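Local structure of rhizavidin (Rhizobium etli, 3EW1) at residues Trp19-Gln22 / Ser23-Met27; Gln46-Gly49 / Cys50-Ser53. The protein binds biotin with high affinity and belongs to the avidin family, forming a dimer. All blocks are in the same frame, centred on the assembly; numbering follows the deposited sequence.

Interaction 1 (Trp19-Gln22 / Ser23-Met27); sequences WQNQ and SGSTM
Asn-21 OD1 grips the turn from inside: it accepts from Ser-23 N at 2.9 Å and from Ser-25 N at 3.0 Å. The two N-H groups come from opposite faces of the amide plane, each standing well above it. With CG between the backbone N and the carbonyl carbon (chi1 74°), the amide folds back over the chain that follows. Its ND2 gives a hydrogen to a water, which also bonds to Ser-25 OG. Ser-25 OG is hydrogen-bonded to Arg-44 N as well. The backbone closes the same bend. Gly-24 N bonds to Asn-21 O at 3.0 Å in a type I beta turn, and Asn-21 N bonds to Ser-25 O at 2.8 Å. Gly-24 has a positive phi of 94°, where a CB would be jammed against the preceding carbonyl O.

The turn joins the first two strands, 15-21 and 26-31, of the antiparallel avidin barrel. Asn-21 belongs to the biotin site, and its side chain lies beside Tyr-41. Replacing Asn-21 by alanine would remove OD1, and Ser-23 N and Ser-25 N would probably lose the acceptor they share, leaving the bend to its backbone bonds.

Further along, Trp-19 and Met-27 are an antiparallel hydrogen-bonded pair, and their side chains lie on the buried face. Trp-19 CB packs on Met-27 CG at 3.9 Å, and Phe-121 and Ile-98 touch both side chains. The other side is looser. Gln-20 runs out extended and exposed, with CG 4.1 Å from Thr-26 CG2. A water there donates to both Gln-20 OE1 and Gly-24 O.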
ATOM      1  N   TRP B  19      -1.224 -11.910 -12.023  1.00 20.96           N
ATOM      2  CA  TRP B  19      -0.145 -12.460 -11.218  1.00 21.11           C
ATOM      3  C   TRP B  19      -0.708 -13.543 -10.318  1.00 20.81           C
ATOM      4  O   TRP B  19      -1.892 -13.466  -9.891  1.00 20.76           O
ATOM      5  CB  TRP B  19       0.499 -11.350 -10.371  1.00 21.27           C
ATOM      6  CG  TRP B  19       0.944 -10.204 -11.210  1.00 20.43           C
ATOM      7  CD1 TRP B  19       0.176  -9.176 -11.650  1.00 20.42           C
ATOM      8  CD2 TRP B  19       2.258  -9.979 -11.767  1.00 20.34           C
ATOM      9  NE1 TRP B  19       0.914  -8.317 -12.418  1.00 19.77           N
ATOM     10  CE2 TRP B  19       2.190  -8.800 -12.524  1.00 20.45           C
ATOM     11  CE3 TRP B  19       3.484 -10.653 -11.673  1.00 20.74           C
ATOM     12  CZ2 TRP B  19       3.278  -8.272 -13.193  1.00 20.16           C
ATOM     13  CZ3 TRP B  19       4.576 -10.132 -12.348  1.00 19.24           C
ATOM     14  CH2 TRP B  19       4.473  -8.953 -13.106  1.00 20.40           C
ATOM     15  N   GLN B  20       0.112 -14.564 -10.064  1.00 20.50           N
ATOM     16  CA  GLN B  20      -0.223 -15.660  -9.151  1.00 20.41           C
ATOM     17  C   GLN B  20       0.916 -15.877  -8.167  1.00 20.76           C
ATOM     18  O   GLN B  20       2.075 -16.006  -8.591  1.00 20.01           O
ATOM     19  CB  GLN B  20      -0.462 -16.951  -9.937  1.00 21.28           C
ATOM     20  CG  GLN B  20      -0.929 -18.081  -9.058  1.00 24.09           C
ATOM     21  CD  GLN B  20      -0.850 -19.410  -9.759  1.00 28.71           C
ATOM     22  OE1 GLN B  20      -1.821 -20.153  -9.789  1.00 30.88           O
ATOM     23  NE2 GLN B  20       0.319 -19.718 -10.336  1.00 29.52           N
ATOM     24  N   ASN B  21       0.642 -15.911  -6.862  1.00 20.71           N
ATOM     25  CA  ASN B  21       1.719 -16.246  -5.910  1.00 21.58           C
ATOM     26  C   ASN B  21       1.820 -17.752  -5.639  1.00 22.36           C
ATOM     27  O   ASN B  21       1.042 -18.543  -6.182  1.00 20.80           O
ATOM     28  CB  ASN B  21       1.690 -15.408  -4.611  1.00 22.09           C
ATOM     29  CG  ASN B  21       0.574 -15.803  -3.657  1.00 21.05           C
ATOM     30  OD1 ASN B  21      -0.022 -16.861  -3.764  1.00 18.83           O
ATOM     31  ND2 ASN B  21       0.263 -14.910  -2.713  1.00 20.20           N
ATOM     32  N   GLN B  22       2.797 -18.128  -4.819  1.00 23.40           N
ATOM     33  CA  GLN B  22       3.076 -19.527  -4.508  1.00 25.69           C
ATOM     34  C   GLN B  22       1.966 -20.269  -3.752  1.00 26.62           C
ATOM     35  O   GLN B  22       1.993 -21.519  -3.650  1.00 26.65           O
ATOM     36  CB  GLN B  22       4.413 -19.613  -3.759  1.00 25.43           C
ATOM     37  CG  GLN B  22       4.376 -19.195  -2.272  1.00 28.57           C
ATOM     38  CD  GLN B  22       4.116 -17.680  -2.046  1.00 29.79           C
ATOM     39  OE1 GLN B  22       4.617 -16.833  -2.782  1.00 27.92           O
ATOM     40  NE2 GLN B  22       3.346 -17.361  -1.020  1.00 31.92           N
ATOM     41  N   SER B  23       1.009 -19.509  -3.206  1.00 26.91           N
ATOM     42  CA  SER B  23      -0.104 -20.064  -2.441  1.00 27.54           C
ATOM     43  C   SER B  23      -1.332 -20.197  -3.305  1.00 27.07           C
ATOM     44  O   SER B  23      -2.399 -20.700  -2.854  1.00 28.44           O
ATOM     45  CB  SER B  23      -0.441 -19.152  -1.263  1.00 28.98           C
ATOM     46  OG  SER B  23       0.665 -18.968  -0.411  1.00 32.16           O
ATOM     47  N   GLY B  24      -1.214 -19.717  -4.541  1.00 26.22           N
ATOM     48  CA  GLY B  24      -2.321 -19.800  -5.477  1.00 25.09           C
ATOM     49  C   GLY B  24      -3.185 -18.554  -5.480  1.00 23.66           C
ATOM     50  O   GLY B  24      -4.155 -18.461  -6.235  1.00 23.81           O
ATOM     51  N   SER B  25      -2.809 -17.579  -4.662  1.00 23.45           N
ATOM     52  CA  SER B  25      -3.538 -16.325  -4.666  1.00 22.71           C
ATOM     53  C   SER B  25      -3.231 -15.581  -5.954  1.00 22.39           C
ATOM     54  O   SER B  25      -2.142 -15.742  -6.524  1.00 22.49           O
ATOM     55  CB  SER B  25      -3.174 -15.492  -3.447  1.00 23.01           C
ATOM     56  OG  SER B  25      -3.590 -16.173  -2.274  1.00 24.17           O
ATOM     57  N   THR B  26      -4.215 -14.834  -6.451  1.00 21.59           N
ATOM     58  CA  THR B  26      -4.036 -14.057  -7.680  1.00 21.48           C
ATOM     59  C   THR B  26      -4.346 -12.575  -7.471  1.00 19.78           C
ATOM     60  O   THR B  26      -5.118 -12.176  -6.554  1.00 20.31           O
ATOM     61  CB  THR B  26      -4.913 -14.610  -8.824  1.00 21.57           C
ATOM     62  OG1 THR B  26      -6.278 -14.685  -8.374  1.00 24.71           O
ATOM     63  CG2 THR B  26      -4.424 -15.992  -9.269  1.00 23.25           C
ATOM     64  N   MET B  27      -3.706 -11.741  -8.271  1.00 19.66           N
ATOM     65  CA  MET B  27      -4.076 -10.359  -8.311  1.00 20.03           C
ATOM     66  C   MET B  27      -4.073  -9.851  -9.732  1.00 19.47           C
ATOM     67  O   MET B  27      -3.311 -10.351 -10.578  1.00 18.30           O
ATOM     68  CB  MET B  27      -3.202  -9.514  -7.395  1.00 20.67           C
ATOM     69  CG  MET B  27      -1.763  -9.398  -7.838  1.00 20.01           C
ATOM     70  SD  MET B  27      -0.832  -8.357  -6.666  1.00 21.91           S
ATOM     71  CE  MET B  27       0.803  -8.421  -7.390  1.00 19.60           C
TER
HETATM   72  O   HOH W   1      -4.632 -19.785  -8.671  1.00 38.50           O
HETATM   73  O   HOH W   2      -1.446 -16.083  -0.693  1.00 27.51           O

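Interaction 2 (Gln46-Gly49 / Cys50-Ser53)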
ATOM      1  N   GLN B  46      -4.293 -21.583   1.799  1.00 31.09           N
ATOM      2  CA  GLN B  46      -4.930 -22.736   2.432  1.00 33.89           C
ATOM      3  C   GLN B  46      -5.354 -22.462   3.864  1.00 32.31           C
ATOM      4  O   GLN B  46      -4.550 -22.000   4.665  1.00 32.70           O
ATOM      5  CB  GLN B  46      -3.932 -23.906   2.369  1.00 33.56           C
ATOM      6  CG  GLN B  46      -4.353 -25.213   2.985  1.00 37.12           C
ATOM      7  CD  GLN B  46      -3.229 -26.255   2.851  1.00 38.40           C
ATOM      8  OE1 GLN B  46      -2.588 -26.621   3.851  1.00 43.28           O
ATOM      9  NE2 GLN B  46      -2.954 -26.702   1.600  1.00 42.30           N
ATOM     10  N   GLY B  47      -6.623 -22.733   4.174  1.00 32.83           N
ATOM     11  CA  GLY B  47      -7.117 -22.656   5.549  1.00 32.06           C
ATOM     12  C   GLY B  47      -7.429 -21.257   6.071  1.00 32.05           C
ATOM     13  O   GLY B  47      -7.797 -21.094   7.250  1.00 33.27           O
ATOM     14  N   THR B  48      -7.310 -20.240   5.211  1.00 30.63           N
ATOM     15  CA  THR B  48      -7.557 -18.851   5.624  1.00 29.05           C
ATOM     16  C   THR B  48      -8.995 -18.422   5.343  1.00 27.74           C
ATOM     17  O   THR B  48      -9.687 -19.024   4.532  1.00 27.48           O
ATOM     18  CB  THR B  48      -6.620 -17.850   4.909  1.00 29.01           C
ATOM     19  OG1 THR B  48      -6.879 -17.899   3.516  1.00 28.61           O
ATOM     20  CG2 THR B  48      -5.121 -18.175   5.131  1.00 28.85           C
ATOM     21  N   GLY B  49      -9.449 -17.377   6.023  1.00 26.12           N
ATOM     22  CA  GLY B  49     -10.755 -16.770   5.698  1.00 24.66           C
ATOM     23  C   GLY B  49     -10.664 -15.916   4.441  1.00 23.97           C
ATOM     24  O   GLY B  49      -9.575 -15.721   3.885  1.00 23.00           O
ATOM     25  N   CYS B  50     -11.797 -15.395   3.977  1.00 22.32           N
ATOM     26  CA  CYS B  50     -11.777 -14.438   2.891  1.00 21.48           C
ATOM     27  C   CYS B  50     -11.099 -14.975   1.634  1.00 21.90           C
ATOM     28  O   CYS B  50     -10.291 -14.285   1.011  1.00 21.00           O
ATOM     29  CB  CYS B  50     -11.107 -13.132   3.371  1.00 21.06           C
ATOM     30  SG  CYS B  50     -12.120 -12.184   4.542  1.00 22.48           S
ATOM     31  N   GLN B  51     -11.454 -16.204   1.293  1.00 23.70           N
ATOM     32  CA  GLN B  51     -10.988 -16.810   0.035  1.00 23.92           C
ATOM     33  C   GLN B  51     -12.002 -16.646  -1.092  1.00 24.04           C
ATOM     34  O   GLN B  51     -13.195 -16.504  -0.852  1.00 23.99           O
ATOM     35  CB  GLN B  51     -10.641 -18.312   0.183  1.00 24.33           C
ATOM     36  CG  GLN B  51      -9.557 -18.624   1.194  1.00 25.23           C
ATOM     37  CD  GLN B  51      -9.119 -20.087   1.151  1.00 27.16           C
ATOM     38  OE1 GLN B  51      -8.914 -20.650   0.074  1.00 29.51           O
ATOM     39  NE2 GLN B  51      -8.992 -20.704   2.318  1.00 26.93           N
ATOM     40  N   ASN B  52     -11.523 -16.706  -2.340  1.00 24.16           N
ATOM     41  CA  ASN B  52     -12.373 -16.834  -3.525  1.00 24.88           C
ATOM     42  C   ASN B  52     -13.329 -15.681  -3.821  1.00 24.44           C
ATOM     43  O   ASN B  52     -14.356 -15.885  -4.465  1.00 26.84           O
ATOM     44  CB  ASN B  52     -13.208 -18.130  -3.476  1.00 25.37           C
ATOM     45  CG  ASN B  52     -12.412 -19.340  -3.083  1.00 27.86           C
ATOM     46  OD1 ASN B  52     -11.397 -19.654  -3.705  1.00 29.58           O
ATOM     47  ND2 ASN B  52     -12.873 -20.049  -2.037  1.00 30.62           N
ATOM     48  N   SER B  53     -13.039 -14.482  -3.322  1.00 24.07           N
ATOM     49  CA  SER B  53     -13.800 -13.287  -3.716  1.00 22.05           C
ATOM     50  C   SER B  53     -12.819 -12.125  -3.855  1.00 21.51           C
ATOM     51  O   SER B  53     -11.765 -12.136  -3.205  1.00 20.95           O
ATOM     52  CB  SER B  53     -14.954 -12.952  -2.729  1.00 22.54           C
ATOM     53  OG  SER B  53     -14.479 -12.537  -1.471  1.00 23.24           O
TER
HETATM   54  O   HOH W   3      -8.915 -23.626   2.635  1.00 35.96           O
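Gln-51 reaches back along the loop and bonds to Thr-48 by its side-chain amide. Gln-51 NE2 donates to Thr-48 O at 2.9 Å, with an angle of 168° at the hydrogen. The bond is the direct polar link between 46-49 and 50-53. The acceptor lies almost in the amide plane of Gln-51, and the N-H points nearly straight at it. On the acceptor side, NE2 is tilted 16° from the carbonyl plane. CG is anti to the carbonyl carbon (chi1 -59°) and the chain runs on extended, which carries the amide back to the Thr-48 carbonyl.

A water makes a second polar link. It accepts from Gly-47 N at 2.9 Å and from Gln-51 NE2 at the same distance. NE2 therefore has two acceptors, the Thr-48 carbonyl and this water, and the pair probably limits rotation of the amide.

The contact lies within the loop that joins strands 36-42 and 54-62 of the avidin barrel. Gly-49 is a biotin-site residue, so this bend forms part of the binding region. No biotin is bound to this chain in the model.

Van der Waals contact accompanies the polar links. The Thr-48 and Gln-51 side chains cross at about a right angle. Thr-48 OG1 sits 3.6 Å from Gln-51 CG, but its hydrogen-bond partners are Ala-45 O and Asn-43 ND2.

The covalent link is at Cys-50, whose SG forms a disulfide with Cys-79. Separately, Cys-50 N is hydrogen-bonded to Glu-77 OE2. These ties join the second half of the loop to the region at the start of strand 78-92.

In the fold
From the N terminus, strand 15-21 enters interaction 1 first. There 19-22 and 23-27 close the tight hairpin turn into strand 26-31. The chain then passes through strand 36-42 and reaches interaction 2, where 46-49 and 50-53 bend the loop before strand 54-62. The two contacts follow in series and neither nest nor cross. Their centres are 12 Å apart, and their nearest atoms, about 5 Å apart, do not touch. Residues at the start of this loop lie between them: Arg-44 hydrogen-bonds to Gly-24, Ser-25 and Thr-26, and its neighbour Asn-43 to Thr-48. Both contacts hold biotin-site residues, Asn-21 in the first and Gly-49 in the second.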